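Local coordinates for Esterase/lipase-like protein (Caldicellulosiruptor lactoaceticus 6A, PDB 6A6O), which acts as a bifunctional hydrolase, with acetyl esterase activity and 1,4-beta-xylosidase activity in the same enzyme, at residues 135-138 / 139-142; 184-188 / 189-193; 268-271 / 272-275; 274-278 / 279-283. All coordinates share one frame; numbering follows the deposited sequence.

Contact 1: residues 135-138 / 139-142; sequences GGHL and ASLV
The carbonyl oxygen of His137 is held by two donors from the next turn of the helix. Ser140 OG reaches it at 2.7 Å from His137 O, and Leu141 N adds the backbone bond, 2.9 Å to His137 O. The amide comes in nearly along the C=O axis, whereas the hydroxyl meets the oxygen from the flank at a C=O...O angle of 120°. This is helix 134-142, which follows strand 127-132 in an alpha/beta-hydrolase fold; Gly135 belongs to a GxSxG sequence consistent with a nucleophile elbow. Ser140 can fold back this way because its OG stands between its own backbone N and carbonyl carbon (chi1 74°). The same hydroxyl also pairs with Ser203, so it links the helix to a more distant part of the chain.

One turn apart, Leu141 covers one face of the His137 imidazole. Its CG lies 4.2 Å from the ring centroid, a CH-pi contact only 15° off the normal. Both imidazole nitrogens are engaged elsewhere, ND1 with Tyr65 OH and NE2 with Leu201 O, which fixes the rotation of the ring under the leucine.

Gly135 and Gly136 pass their carbonyls to Ala139 N and Ser140 N, 2.8 Å in each case. Leu138 faces Phe60 and Ala106, and Ala139 lies against Leu169, so the buried helix packs on strands 54-60 and 167-170 and beside helix 101-115. The Leu141 methyl CD1 reaches the same imidazole, 3.5 Å from His137 CE1.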
ATOM      1  N   GLY A 135      -3.798   4.323  -4.072  1.00 22.87           N
ATOM      2  CA  GLY A 135      -2.771   3.670  -3.276  1.00 19.38           C
ATOM      3  C   GLY A 135      -3.258   2.386  -2.633  1.00 23.53           C
ATOM      4  O   GLY A 135      -2.480   1.445  -2.436  1.00 23.04           O
ATOM      5  N   GLY A 136      -4.547   2.326  -2.288  1.00 21.31           N
ATOM      6  CA  GLY A 136      -5.103   1.070  -1.801  1.00 20.75           C
ATOM      7  C   GLY A 136      -5.227   0.038  -2.900  1.00 22.64           C
ATOM      8  O   GLY A 136      -5.060  -1.163  -2.659  1.00 23.17           O
ATOM      9  N   HIS A 137      -5.525   0.483  -4.118  1.00 21.39           N
ATOM     10  CA  HIS A 137      -5.411  -0.420  -5.258  1.00 21.20           C
ATOM     11  C   HIS A 137      -4.013  -1.017  -5.328  1.00 22.68           C
ATOM     12  O   HIS A 137      -3.839  -2.243  -5.369  1.00 23.22           O
ATOM     13  CB  HIS A 137      -5.738   0.328  -6.548  1.00 21.49           C
ATOM     14  CG  HIS A 137      -5.764  -0.549  -7.755  1.00 22.20           C
ATOM     15  ND1 HIS A 137      -4.910  -0.374  -8.824  1.00 25.62           N
ATOM     16  CD2 HIS A 137      -6.540  -1.617  -8.061  1.00 23.52           C
ATOM     17  CE1 HIS A 137      -5.154  -1.302  -9.734  1.00 25.36           C
ATOM     18  NE2 HIS A 137      -6.148  -2.058  -9.303  1.00 24.21           N
ATOM     19  N   LEU A 138      -2.999  -0.155  -5.319  1.00 23.55           N
ATOM     20  CA  LEU A 138      -1.623  -0.629  -5.395  1.00 21.28           C
ATOM     21  C   LEU A 138      -1.286  -1.563  -4.234  1.00 21.47           C
ATOM     22  O   LEU A 138      -0.632  -2.592  -4.424  1.00 23.91           O
ATOM     23  CB  LEU A 138      -0.687   0.580  -5.422  1.00 20.85           C
ATOM     24  CG  LEU A 138       0.788   0.295  -5.650  1.00 25.31           C
ATOM     25  CD1 LEU A 138       0.945  -0.410  -6.974  1.00 23.21           C
ATOM     26  CD2 LEU A 138       1.533   1.618  -5.624  1.00 26.94           C
ATOM     27  N   ALA A 139      -1.719  -1.217  -3.021  1.00 22.09           N
ATOM     28  CA  ALA A 139      -1.510  -2.091  -1.867  1.00 23.14           C
ATOM     29  C   ALA A 139      -2.195  -3.441  -2.057  1.00 24.15           C
ATOM     30  O   ALA A 139      -1.626  -4.491  -1.732  1.00 23.31           O
ATOM     31  CB  ALA A 139      -2.039  -1.414  -0.602  1.00 24.47           C
ATOM     32  N   SER A 140      -3.424  -3.433  -2.578  1.00 22.47           N
ATOM     33  CA  SER A 140      -4.135  -4.688  -2.785  1.00 20.95           C
ATOM     34  C   SER A 140      -3.463  -5.526  -3.867  1.00 23.49           C
ATOM     35  O   SER A 140      -3.539  -6.761  -3.823  1.00 23.17           O
ATOM     36  CB  SER A 140      -5.610  -4.431  -3.128  1.00 22.48           C
ATOM     37  OG  SER A 140      -5.778  -3.946  -4.454  1.00 22.05           O
ATOM     38  N   LEU A 141      -2.795  -4.879  -4.824  1.00 25.20           N
ATOM     39  CA  LEU A 141      -2.084  -5.601  -5.873  1.00 23.85           C
ATOM     40  C   LEU A 141      -0.829  -6.269  -5.326  1.00 26.17           C
ATOM     41  O   LEU A 141      -0.568  -7.446  -5.596  1.00 25.62           O
ATOM     42  CB  LEU A 141      -1.721  -4.650  -7.016  1.00 23.68           C
ATOM     43  CG  LEU A 141      -2.888  -4.211  -7.899  1.00 28.24           C
ATOM     44  CD1 LEU A 141      -2.390  -3.259  -8.968  1.00 29.80           C
ATOM     45  CD2 LEU A 141      -3.584  -5.443  -8.520  1.00 25.25           C
ATOM     46  N   VAL A 142      -0.028  -5.529  -4.559  1.00 26.81           N
ATOM     47  CA  VAL A 142       1.152  -6.164  -3.995  1.00 28.38           C
ATOM     48  C   VAL A 142       0.747  -7.211  -2.954  1.00 30.87           C
ATOM     49  O   VAL A 142       1.469  -8.192  -2.744  1.00 29.89           O
ATOM     50  CB  VAL A 142       2.114  -5.061  -3.490  1.00 25.92           C
ATOM     51  CG1 VAL A 142       1.705  -4.523  -2.132  1.00 29.51           C
ATOM     52  CG2 VAL A 142       3.564  -5.550  -3.503  1.00 33.95           C
TER

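Contact 2: residues 184-188 / 189-193; sequences SKKAL and LGENP
The flat carboxylate of Glu191 has the ammonium of Lys186 above its plane, and the ring of Pro193 is met at its CG by the CE methylene of Lys185. Lys186 NZ is 3.7 Å from Glu191 OE1, a long salt bridge. It sits still closer to the methylene below the charge, 3.4 Å from Glu191 CG. The two side chains run side by side and point the same way; the lysine is extended until its last torsion, where a bend (chi4 95°) swings NZ over toward the acid. Both residues are exposed, so solvent probably weakens the attraction.

At Pro193 the contact is apolar: Lys185 CE touches Pro193 CG at 4.0 Å, the chains crossing at about a right angle. The fully extended lysine goes on to a weak bond with Leu176 O, and Val198 packs against both Lys185 and Pro193.

Between these two side-chain contacts the backbone finishes the helix. Leu189 N bonds to Lys185 O at 2.9 Å, and Gly190 N to Lys186 O at 2.8 Å. Gly190 then turns away with phi 92°, an angle that glycine, having no CB to press on the preceding carbonyl oxygen, adopts easily. The result is a glycine-terminated helix C-terminus leading toward helix 195-200, in the excursion between strands 167-170 and 214-219, the place where alpha/beta hydrolases often carry their lid or cap elements.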
ATOM      1  N   SER A 184      -8.670   6.497 -12.322  1.00 29.33           N
ATOM      2  CA  SER A 184      -7.530   5.647 -11.995  1.00 28.63           C
ATOM      3  C   SER A 184      -7.290   4.624 -13.091  1.00 26.97           C
ATOM      4  O   SER A 184      -6.139   4.346 -13.458  1.00 29.11           O
ATOM      5  CB  SER A 184      -7.763   4.932 -10.658  1.00 27.64           C
ATOM      6  OG  SER A 184      -7.886   5.839  -9.586  1.00 29.29           O
ATOM      7  N   LYS A 185      -8.369   4.031 -13.603  1.00 26.47           N
ATOM      8  CA  LYS A 185      -8.247   3.009 -14.637  1.00 27.45           C
ATOM      9  C   LYS A 185      -7.592   3.572 -15.893  1.00 27.52           C
ATOM     10  O   LYS A 185      -6.726   2.929 -16.500  1.00 29.72           O
ATOM     11  CB  LYS A 185      -9.630   2.443 -14.951  1.00 26.34           C
ATOM     12  CG  LYS A 185      -9.671   1.386 -16.038  1.00 26.57           C
ATOM     13  CD  LYS A 185     -11.108   0.933 -16.281  1.00 25.75           C
ATOM     14  CE  LYS A 185     -11.142  -0.149 -17.358  1.00 29.03           C
ATOM     15  NZ  LYS A 185     -12.520  -0.660 -17.535  1.00 30.25           N
ATOM     16  N   LYS A 186      -7.990   4.782 -16.287  1.00 29.10           N
ATOM     17  CA  LYS A 186      -7.428   5.417 -17.477  1.00 33.28           C
ATOM     18  C   LYS A 186      -5.975   5.825 -17.261  1.00 32.57           C
ATOM     19  O   LYS A 186      -5.125   5.611 -18.138  1.00 31.19           O
ATOM     20  CB  LYS A 186      -8.283   6.626 -17.854  1.00 35.21           C
ATOM     21  CG  LYS A 186      -7.820   7.407 -19.087  1.00 41.70           C
ATOM     22  CD  LYS A 186      -8.549   8.752 -19.156  1.00 47.24           C
ATOM     23  CE  LYS A 186      -8.231   9.539 -20.427  1.00 59.59           C
ATOM     24  NZ  LYS A 186      -9.247   9.320 -21.495  1.00 63.28           N
ATOM     25  N   ALA A 187      -5.666   6.412 -16.100  1.00 28.69           N
ATOM     26  CA  ALA A 187      -4.285   6.784 -15.813  1.00 32.00           C
ATOM     27  C   ALA A 187      -3.373   5.564 -15.803  1.00 32.65           C
ATOM     28  O   ALA A 187      -2.231   5.630 -16.272  1.00 33.40           O
ATOM     29  CB  ALA A 187      -4.199   7.530 -14.478  1.00 31.26           C
ATOM     30  N   LEU A 188      -3.863   4.433 -15.291  1.00 29.79           N
ATOM     31  CA  LEU A 188      -3.000   3.266 -15.141  1.00 30.52           C
ATOM     32  C   LEU A 188      -2.852   2.493 -16.443  1.00 31.83           C
ATOM     33  O   LEU A 188      -1.765   1.983 -16.741  1.00 35.44           O
ATOM     34  CB  LEU A 188      -3.548   2.351 -14.041  1.00 32.12           C
ATOM     35  CG  LEU A 188      -2.684   1.205 -13.527  1.00 33.78           C
ATOM     36  CD1 LEU A 188      -1.401   1.730 -12.899  1.00 30.30           C
ATOM     37  CD2 LEU A 188      -3.496   0.388 -12.509  1.00 27.15           C
ATOM     38  N   LEU A 189      -3.924   2.401 -17.238  1.00 30.72           N
ATOM     39  CA  LEU A 189      -3.966   1.475 -18.359  1.00 36.22           C
ATOM     40  C   LEU A 189      -4.141   2.122 -19.726  1.00 38.04           C
ATOM     41  O   LEU A 189      -3.888   1.449 -20.730  1.00 38.16           O
ATOM     42  CB  LEU A 189      -5.100   0.453 -18.169  1.00 36.63           C
ATOM     43  CG  LEU A 189      -4.917  -0.491 -16.975  1.00 36.24           C
ATOM     44  CD1 LEU A 189      -6.034  -1.527 -16.927  1.00 32.54           C
ATOM     45  CD2 LEU A 189      -3.553  -1.164 -17.040  1.00 37.91           C
ATOM     46  N   GLY A 190      -4.564   3.380 -19.804  1.00 34.64           N
ATOM     47  CA  GLY A 190      -4.895   3.961 -21.095  1.00 40.13           C
ATOM     48  C   GLY A 190      -6.364   3.802 -21.436  1.00 42.11           C
ATOM     49  O   GLY A 190      -7.187   3.373 -20.622  1.00 44.21           O
ATOM     50  N   GLU A 191      -6.701   4.140 -22.683  1.00 47.83           N
ATOM     51  CA  GLU A 191      -8.106   4.313 -23.036  1.00 52.33           C
ATOM     52  C   GLU A 191      -8.775   3.059 -23.592  1.00 51.90           C
ATOM     53  O   GLU A 191     -10.010   2.977 -23.565  1.00 56.69           O
ATOM     54  CB  GLU A 191      -8.260   5.459 -24.041  1.00 59.56           C
ATOM     55  CG  GLU A 191      -9.088   6.616 -23.510  1.00 62.05           C
ATOM     56  CD  GLU A 191      -9.548   7.556 -24.606  1.00 74.27           C
ATOM     57  OE1 GLU A 191      -8.740   8.407 -25.037  1.00 76.02           O
ATOM     58  OE2 GLU A 191     -10.716   7.444 -25.038  1.00 80.77           O
ATOM     59  N   ASN A 192      -8.014   2.086 -24.095  1.00 45.02           N
ATOM     60  CA  ASN A 192      -8.572   0.827 -24.592  1.00 48.53           C
ATOM     61  C   ASN A 192      -7.811  -0.333 -23.970  1.00 41.55           C
ATOM     62  O   ASN A 192      -7.101  -1.072 -24.660  1.00 42.19           O
ATOM     63  CB  ASN A 192      -8.522   0.762 -26.119  1.00 53.62           C
ATOM     64  CG  ASN A 192      -9.248   1.919 -26.775  1.00 60.05           C
ATOM     65  OD1 ASN A 192     -10.452   2.095 -26.586  1.00 64.00           O
ATOM     66  ND2 ASN A 192      -8.520   2.710 -27.557  1.00 58.26           N
ATOM     67  N   PRO A 193      -7.951  -0.530 -22.664  1.00 38.87           N
ATOM     68  CA  PRO A 193      -7.072  -1.477 -21.968  1.00 37.92           C
ATOM     69  C   PRO A 193      -7.391  -2.925 -22.319  1.00 33.59           C
ATOM     70  O   PRO A 193      -8.536  -3.281 -22.616  1.00 33.47           O
ATOM     71  CB  PRO A 193      -7.348  -1.189 -20.489  1.00 36.42           C
ATOM     72  CG  PRO A 193      -8.748  -0.649 -20.470  1.00 37.38           C
ATOM     73  CD  PRO A 193      -8.930   0.099 -21.760  1.00 39.42           C
TER

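Contact 3: residues 268-271 / 272-275; sequences WTKL and CEKW
Lys270 and Glu273 are joined on the outer side of the helix by a salt bridge, Lys270 NZ to Glu273 OE1 at 2.8 Å. The ammonium meets the oxygen on its syn side, 28° out of the carboxylate plane. Glu273 is extended, while Lys270 bends at chi2 and chi3 (59° and 65°), curling its chain alongside the acid one turn on. Lys274 NZ stands 5.6 Å from Lys270 NZ, so the carboxylate probably also tempers that repulsion.

On the inner side Cys272 CB rests 4.1 Å from Trp268 CE3, approaching the indole obliquely. Thr269 CG2 lies 3.5 Å above the same ring system, over its centre. Helical i to i+4 backbone bonds join the two turns, from Cys272 N to Trp268 O at 2.8 Å through to Trp275 N and Leu271 O at 2.9 Å.

Further out, Trp268 NE1 is bonded to Gly257 O, while Trp217 stacks on the indole and Trp79 meets it edge-to-face, which together set its orientation. Cys272 and Trp275 reach Val168, and Leu271 touches His247. This is an amphipathic helix with an i to i+3 ion pair outside and aromatic packing inside, the C-terminal helix that covers the sheet of an alpha/beta hydrolase.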
ATOM      1  N   TRP A 268     -11.857   4.866  12.780  1.00 24.17           N
ATOM      2  CA  TRP A 268     -11.201   3.814  12.005  1.00 26.07           C
ATOM      3  C   TRP A 268      -9.754   3.607  12.439  1.00 24.53           C
ATOM      4  O   TRP A 268      -9.265   2.470  12.445  1.00 25.04           O
ATOM      5  CB  TRP A 268     -11.298   4.110  10.507  1.00 22.98           C
ATOM      6  CG  TRP A 268     -10.253   5.016   9.881  1.00 23.70           C
ATOM      7  CD1 TRP A 268     -10.424   6.330   9.502  1.00 24.52           C
ATOM      8  CD2 TRP A 268      -8.916   4.660   9.488  1.00 21.76           C
ATOM      9  NE1 TRP A 268      -9.270   6.807   8.919  1.00 23.32           N
ATOM     10  CE2 TRP A 268      -8.333   5.805   8.896  1.00 24.53           C
ATOM     11  CE3 TRP A 268      -8.157   3.483   9.577  1.00 22.41           C
ATOM     12  CZ2 TRP A 268      -7.024   5.812   8.398  1.00 22.78           C
ATOM     13  CZ3 TRP A 268      -6.840   3.495   9.082  1.00 20.63           C
ATOM     14  CH2 TRP A 268      -6.295   4.653   8.505  1.00 24.37           C
ATOM     15  N   THR A 269      -9.053   4.681  12.819  1.00 23.82           N
ATOM     16  CA  THR A 269      -7.664   4.511  13.239  1.00 24.98           C
ATOM     17  C   THR A 269      -7.559   3.775  14.569  1.00 25.68           C
ATOM     18  O   THR A 269      -6.590   3.041  14.792  1.00 24.08           O
ATOM     19  CB  THR A 269      -6.944   5.859  13.343  1.00 24.23           C
ATOM     20  OG1 THR A 269      -7.644   6.715  14.257  1.00 23.73           O
ATOM     21  CG2 THR A 269      -6.846   6.517  11.969  1.00 24.46           C
ATOM     22  N   LYS A 270      -8.518   3.978  15.471  1.00 24.77           N
ATOM     23  CA  LYS A 270      -8.486   3.245  16.729  1.00 26.06           C
ATOM     24  C   LYS A 270      -8.826   1.777  16.499  1.00 25.42           C
ATOM     25  O   LYS A 270      -8.200   0.886  17.088  1.00 24.73           O
ATOM     26  CB  LYS A 270      -9.441   3.889  17.737  1.00 27.04           C
ATOM     27  CG  LYS A 270      -9.480   3.168  19.073  1.00 32.46           C
ATOM     28  CD  LYS A 270      -8.104   3.111  19.731  1.00 36.08           C
ATOM     29  CE  LYS A 270      -7.584   4.499  20.106  1.00 36.06           C
ATOM     30  NZ  LYS A 270      -6.286   4.393  20.858  1.00 39.33           N
ATOM     31  N   LEU A 271      -9.779   1.504  15.604  1.00 22.48           N
ATOM     32  CA  LEU A 271     -10.075   0.119  15.260  1.00 24.05           C
ATOM     33  C   LEU A 271      -8.879  -0.533  14.570  1.00 23.00           C
ATOM     34  O   LEU A 271      -8.577  -1.706  14.811  1.00 23.82           O
ATOM     35  CB  LEU A 271     -11.325   0.059  14.377  1.00 21.96           C
ATOM     36  CG  LEU A 271     -12.639   0.501  15.059  1.00 23.80           C
ATOM     37  CD1 LEU A 271     -13.708   0.890  14.031  1.00 22.27           C
ATOM     38  CD2 LEU A 271     -13.161  -0.595  15.965  1.00 26.07           C
ATOM     39  N   CYS A 272      -8.172   0.221  13.725  1.00 21.73           N
ATOM     40  CA  CYS A 272      -7.009  -0.345  13.040  1.00 21.87           C
ATOM     41  C   CYS A 272      -5.882  -0.643  14.023  1.00 23.26           C
ATOM     42  O   CYS A 272      -5.229  -1.688  13.931  1.00 23.49           O
ATOM     43  CB  CYS A 272      -6.526   0.606  11.950  1.00 23.58           C
ATOM     44  SG  CYS A 272      -5.400  -0.187  10.804  1.00 24.67           S
ATOM     45  N   GLU A 273      -5.657   0.262  14.982  1.00 23.93           N
ATOM     46  CA  GLU A 273      -4.683   0.014  16.041  1.00 27.51           C
ATOM     47  C   GLU A 273      -4.992  -1.280  16.789  1.00 28.00           C
ATOM     48  O   GLU A 273      -4.097  -2.099  17.029  1.00 26.27           O
ATOM     49  CB  GLU A 273      -4.659   1.195  17.007  1.00 26.84           C
ATOM     50  CG  GLU A 273      -3.713   1.003  18.187  1.00 29.83           C
ATOM     51  CD  GLU A 273      -3.926   2.037  19.280  1.00 34.10           C
ATOM     52  OE1 GLU A 273      -4.567   3.075  19.016  1.00 33.15           O
ATOM     53  OE2 GLU A 273      -3.447   1.809  20.406  1.00 40.38           O
ATOM     54  N   LYS A 274      -6.260  -1.482  17.164  1.00 24.19           N
ATOM     55  CA  LYS A 274      -6.629  -2.705  17.870  1.00 23.55           C
ATOM     56  C   LYS A 274      -6.513  -3.934  16.975  1.00 24.98           C
ATOM     57  O   LYS A 274      -6.167  -5.017  17.459  1.00 26.40           O
ATOM     58  CB  LYS A 274      -8.047  -2.584  18.436  1.00 26.99           C
ATOM     59  CG  LYS A 274      -8.161  -1.563  19.571  1.00 32.49           C
ATOM     60  CD  LYS A 274      -7.062  -1.787  20.618  1.00 36.81           C
ATOM     61  CE  LYS A 274      -7.172  -0.823  21.805  1.00 42.16           C
ATOM     62  NZ  LYS A 274      -5.970  -0.916  22.700  1.00 42.41           N
ATOM     63  N   TRP A 275      -6.773  -3.794  15.671  1.00 23.71           N
ATOM     64  CA  TRP A 275      -6.593  -4.928  14.766  1.00 25.17           C
ATOM     65  C   TRP A 275      -5.119  -5.306  14.641  1.00 25.89           C
ATOM     66  O   TRP A 275      -4.773  -6.497  14.659  1.00 25.11           O
ATOM     67  CB  TRP A 275      -7.198  -4.593  13.396  1.00 23.36           C
ATOM     68  CG  TRP A 275      -6.968  -5.618  12.311  1.00 24.86           C
ATOM     69  CD1 TRP A 275      -7.650  -6.788  12.125  1.00 24.48           C
ATOM     70  CD2 TRP A 275      -6.000  -5.552  11.258  1.00 22.18           C
ATOM     71  NE1 TRP A 275      -7.169  -7.454  11.026  1.00 21.41           N
ATOM     72  CE2 TRP A 275      -6.154  -6.714  10.474  1.00 23.56           C
ATOM     73  CE3 TRP A 275      -5.016  -4.619  10.901  1.00 20.28           C
ATOM     74  CZ2 TRP A 275      -5.374  -6.970   9.343  1.00 22.10           C
ATOM     75  CZ3 TRP A 275      -4.224  -4.887   9.771  1.00 21.30           C
ATOM     76  CH2 TRP A 275      -4.408  -6.048   9.015  1.00 22.95           C
TER

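Contact 4: residues 274-278 / 279-283; sequences KWFES and IGFIG
Ile279 lies across the Trp275 indole just past the end of the helix. From its CB, 3.8 Å from Trp275 O, the side chain splits. The CG2 branch comes down over one face toward the rim, 3.7 Å from Trp275 NE1. The other branch starts with CG1, 3.4 Å from Phe276 O, and ends with CD1 above the six-membered ring, 3.9 Å from its centroid and 15° off the normal, a CH-pi contact. With CG1 between the backbone N and carbonyl carbon (chi1 66°), the two branches divide the indole between them.

The backbone below is a Schellman motif. Phe281 N reaches back to Phe276 O at 2.8 Å, and Gly280 N bonds to Glu277 O at 3.1 Å from well above the carbonyl plane. Gly280 supplies the positive phi, easily taken up because glycine has no CB to press on the preceding carbonyl oxygen. Trp275 O takes two donors: Ile279 N meets it almost head-on, and Ser278 OG lies in the carbonyl plane, on a lone pair, at 2.7 Å from Trp275 O. A water donates to both Glu277 O and Ile282 O, tying the outgoing chain to the last turn.

Phe276 and Phe281 point the same way with their rings at 26°, slid so far that they barely overlap; Ile282 CD1 closes in on Phe276 CB at 3.8 Å. Phe276 and Phe281 both pack on Ile57 of strand 54-60, Trp275 and Phe276 on Val168 of strand 167-170, and Arg126 bonds to Phe281 O, so the helix end is laid against the central strands.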
ATOM      1  N   LYS A 274      -6.260  -1.482  17.164  1.00 24.19           N
ATOM      2  CA  LYS A 274      -6.629  -2.705  17.870  1.00 23.55           C
ATOM      3  C   LYS A 274      -6.513  -3.934  16.975  1.00 24.98           C
ATOM      4  O   LYS A 274      -6.167  -5.017  17.459  1.00 26.40           O
ATOM      5  CB  LYS A 274      -8.047  -2.584  18.436  1.00 26.99           C
ATOM      6  CG  LYS A 274      -8.161  -1.563  19.571  1.00 32.49           C
ATOM      7  CD  LYS A 274      -7.062  -1.787  20.618  1.00 36.81           C
ATOM      8  CE  LYS A 274      -7.172  -0.823  21.805  1.00 42.16           C
ATOM      9  NZ  LYS A 274      -5.970  -0.916  22.700  1.00 42.41           N
ATOM     10  N   TRP A 275      -6.773  -3.794  15.671  1.00 23.71           N
ATOM     11  CA  TRP A 275      -6.593  -4.928  14.766  1.00 25.17           C
ATOM     12  C   TRP A 275      -5.119  -5.306  14.641  1.00 25.89           C
ATOM     13  O   TRP A 275      -4.773  -6.497  14.659  1.00 25.11           O
ATOM     14  CB  TRP A 275      -7.198  -4.593  13.396  1.00 23.36           C
ATOM     15  CG  TRP A 275      -6.968  -5.618  12.311  1.00 24.86           C
ATOM     16  CD1 TRP A 275      -7.650  -6.788  12.125  1.00 24.48           C
ATOM     17  CD2 TRP A 275      -6.000  -5.552  11.258  1.00 22.18           C
ATOM     18  NE1 TRP A 275      -7.169  -7.454  11.026  1.00 21.41           N
ATOM     19  CE2 TRP A 275      -6.154  -6.714  10.474  1.00 23.56           C
ATOM     20  CE3 TRP A 275      -5.016  -4.619  10.901  1.00 20.28           C
ATOM     21  CZ2 TRP A 275      -5.374  -6.970   9.343  1.00 22.10           C
ATOM     22  CZ3 TRP A 275      -4.224  -4.887   9.771  1.00 21.30           C
ATOM     23  CH2 TRP A 275      -4.408  -6.048   9.015  1.00 22.95           C
ATOM     24  N   PHE A 276      -4.243  -4.310  14.491  1.00 23.98           N
ATOM     25  CA  PHE A 276      -2.800  -4.554  14.543  1.00 25.82           C
ATOM     26  C   PHE A 276      -2.427  -5.348  15.787  1.00 25.85           C
ATOM     27  O   PHE A 276      -1.628  -6.288  15.725  1.00 26.92           O
ATOM     28  CB  PHE A 276      -2.045  -3.226  14.569  1.00 24.37           C
ATOM     29  CG  PHE A 276      -1.910  -2.545  13.227  1.00 24.26           C
ATOM     30  CD1 PHE A 276      -1.679  -3.262  12.060  1.00 24.35           C
ATOM     31  CD2 PHE A 276      -1.953  -1.160  13.157  1.00 27.07           C
ATOM     32  CE1 PHE A 276      -1.518  -2.598  10.830  1.00 29.21           C
ATOM     33  CE2 PHE A 276      -1.794  -0.502  11.948  1.00 25.82           C
ATOM     34  CZ  PHE A 276      -1.574  -1.221  10.783  1.00 23.65           C
ATOM     35  N   GLU A 277      -2.988  -4.966  16.932  1.00 27.68           N
ATOM     36  CA  GLU A 277      -2.744  -5.729  18.150  1.00 26.49           C
ATOM     37  C   GLU A 277      -3.319  -7.137  18.033  1.00 29.92           C
ATOM     38  O   GLU A 277      -2.666  -8.114  18.413  1.00 30.15           O
ATOM     39  CB  GLU A 277      -3.327  -4.984  19.345  1.00 28.01           C
ATOM     40  CG  GLU A 277      -3.188  -5.688  20.678  1.00 35.41           C
ATOM     41  CD  GLU A 277      -4.017  -5.003  21.748  1.00 39.40           C
ATOM     42  OE1 GLU A 277      -3.561  -3.973  22.290  1.00 40.52           O
ATOM     43  OE2 GLU A 277      -5.144  -5.468  22.006  1.00 37.80           O
ATOM     44  N   SER A 278      -4.527  -7.264  17.476  1.00 28.66           N
ATOM     45  CA  SER A 278      -5.179  -8.568  17.405  1.00 30.25           C
ATOM     46  C   SER A 278      -4.387  -9.556  16.559  1.00 27.04           C
ATOM     47  O   SER A 278      -4.395 -10.755  16.850  1.00 30.73           O
ATOM     48  CB  SER A 278      -6.591  -8.426  16.835  1.00 29.36           C
ATOM     49  OG  SER A 278      -6.543  -8.458  15.416  1.00 33.73           O
ATOM     50  N   ILE A 279      -3.707  -9.089  15.504  1.00 28.87           N
ATOM     51  CA  ILE A 279      -2.970 -10.003  14.633  1.00 28.94           C
ATOM     52  C   ILE A 279      -1.522 -10.169  15.071  1.00 32.17           C
ATOM     53  O   ILE A 279      -0.754 -10.850  14.380  1.00 34.93           O
ATOM     54  CB  ILE A 279      -3.006  -9.558  13.150  1.00 30.77           C
ATOM     55  CG1 ILE A 279      -2.249  -8.237  12.951  1.00 27.83           C
ATOM     56  CG2 ILE A 279      -4.457  -9.450  12.644  1.00 26.02           C
ATOM     57  CD1 ILE A 279      -2.131  -7.789  11.483  1.00 28.86           C
ATOM     58  N   GLY A 280      -1.129  -9.569  16.190  1.00 32.44           N
ATOM     59  CA  GLY A 280       0.232  -9.671  16.670  1.00 30.66           C
ATOM     60  C   GLY A 280       1.207  -8.730  16.006  1.00 36.00           C
ATOM     61  O   GLY A 280       2.423  -8.901  16.164  1.00 34.70           O
ATOM     62  N   PHE A 281       0.712  -7.739  15.261  1.00 31.39           N
ATOM     63  CA  PHE A 281       1.596  -6.788  14.601  1.00 31.22           C
ATOM     64  C   PHE A 281       2.223  -5.830  15.602  1.00 31.76           C
ATOM     65  O   PHE A 281       3.382  -5.428  15.445  1.00 32.86           O
ATOM     66  CB  PHE A 281       0.815  -6.016  13.538  1.00 31.68           C
ATOM     67  CG  PHE A 281       1.648  -5.572  12.380  1.00 33.08           C
ATOM     68  CD1 PHE A 281       2.102  -6.492  11.453  1.00 33.28           C
ATOM     69  CD2 PHE A 281       1.968  -4.237  12.214  1.00 31.01           C
ATOM     70  CE1 PHE A 281       2.864  -6.087  10.372  1.00 30.82           C
ATOM     71  CE2 PHE A 281       2.728  -3.825  11.134  1.00 29.49           C
ATOM     72  CZ  PHE A 281       3.173  -4.755  10.216  1.00 28.21           C
ATOM     73  N   ILE A 282       1.463  -5.422  16.616  1.00 32.02           N
ATOM     74  CA  ILE A 282       1.986  -4.629  17.718  1.00 31.85           C
ATOM     75  C   ILE A 282       1.569  -5.290  19.025  1.00 37.95           C
ATOM     76  O   ILE A 282       0.720  -6.183  19.056  1.00 32.72           O
ATOM     77  CB  ILE A 282       1.505  -3.165  17.676  1.00 30.46           C
ATOM     78  CG1 ILE A 282      -0.008  -3.102  17.841  1.00 31.32           C
ATOM     79  CG2 ILE A 282       1.949  -2.488  16.381  1.00 31.50           C
ATOM     80  CD1 ILE A 282      -0.558  -1.694  17.736  1.00 32.38           C
ATOM     81  N   GLY A 283       2.193  -4.841  20.113  1.00 42.43           N
ATOM     82  CA  GLY A 283       1.872  -5.342  21.438  1.00 46.54           C
ATOM     83  C   GLY A 283       2.510  -6.686  21.739  1.00 57.86           C
ATOM     84  O   GLY A 283       2.159  -7.346  22.723  1.00 67.31           O
TER
HETATM   85  O   HOH W   1      -0.519  -8.406  20.082  1.00 37.67           O

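Going from the N terminus, contact 1 comes first, within helix 134-142 between strands 127-132 and 167-170. Contact 2 follows at the end of helix 182-189, and contacts 3 and 4 share helix 268-278. Each spans a continuous run and closes just a helical turn or a helix end. Contacts 1, 2 and the pair 3 and 4 follow in series, while 3 and 4 overlap at Lys274 and Trp275. Contacts 1 and 2 meet in space, His137 CE1 lying 3.6 Å from Leu188 CD2, which joins the buried helix to the excursion after strand 167-170. Contacts 3 and 4, across the chain's centre from contact 2, tie the C-terminal helix and tail to strands such as 167-170.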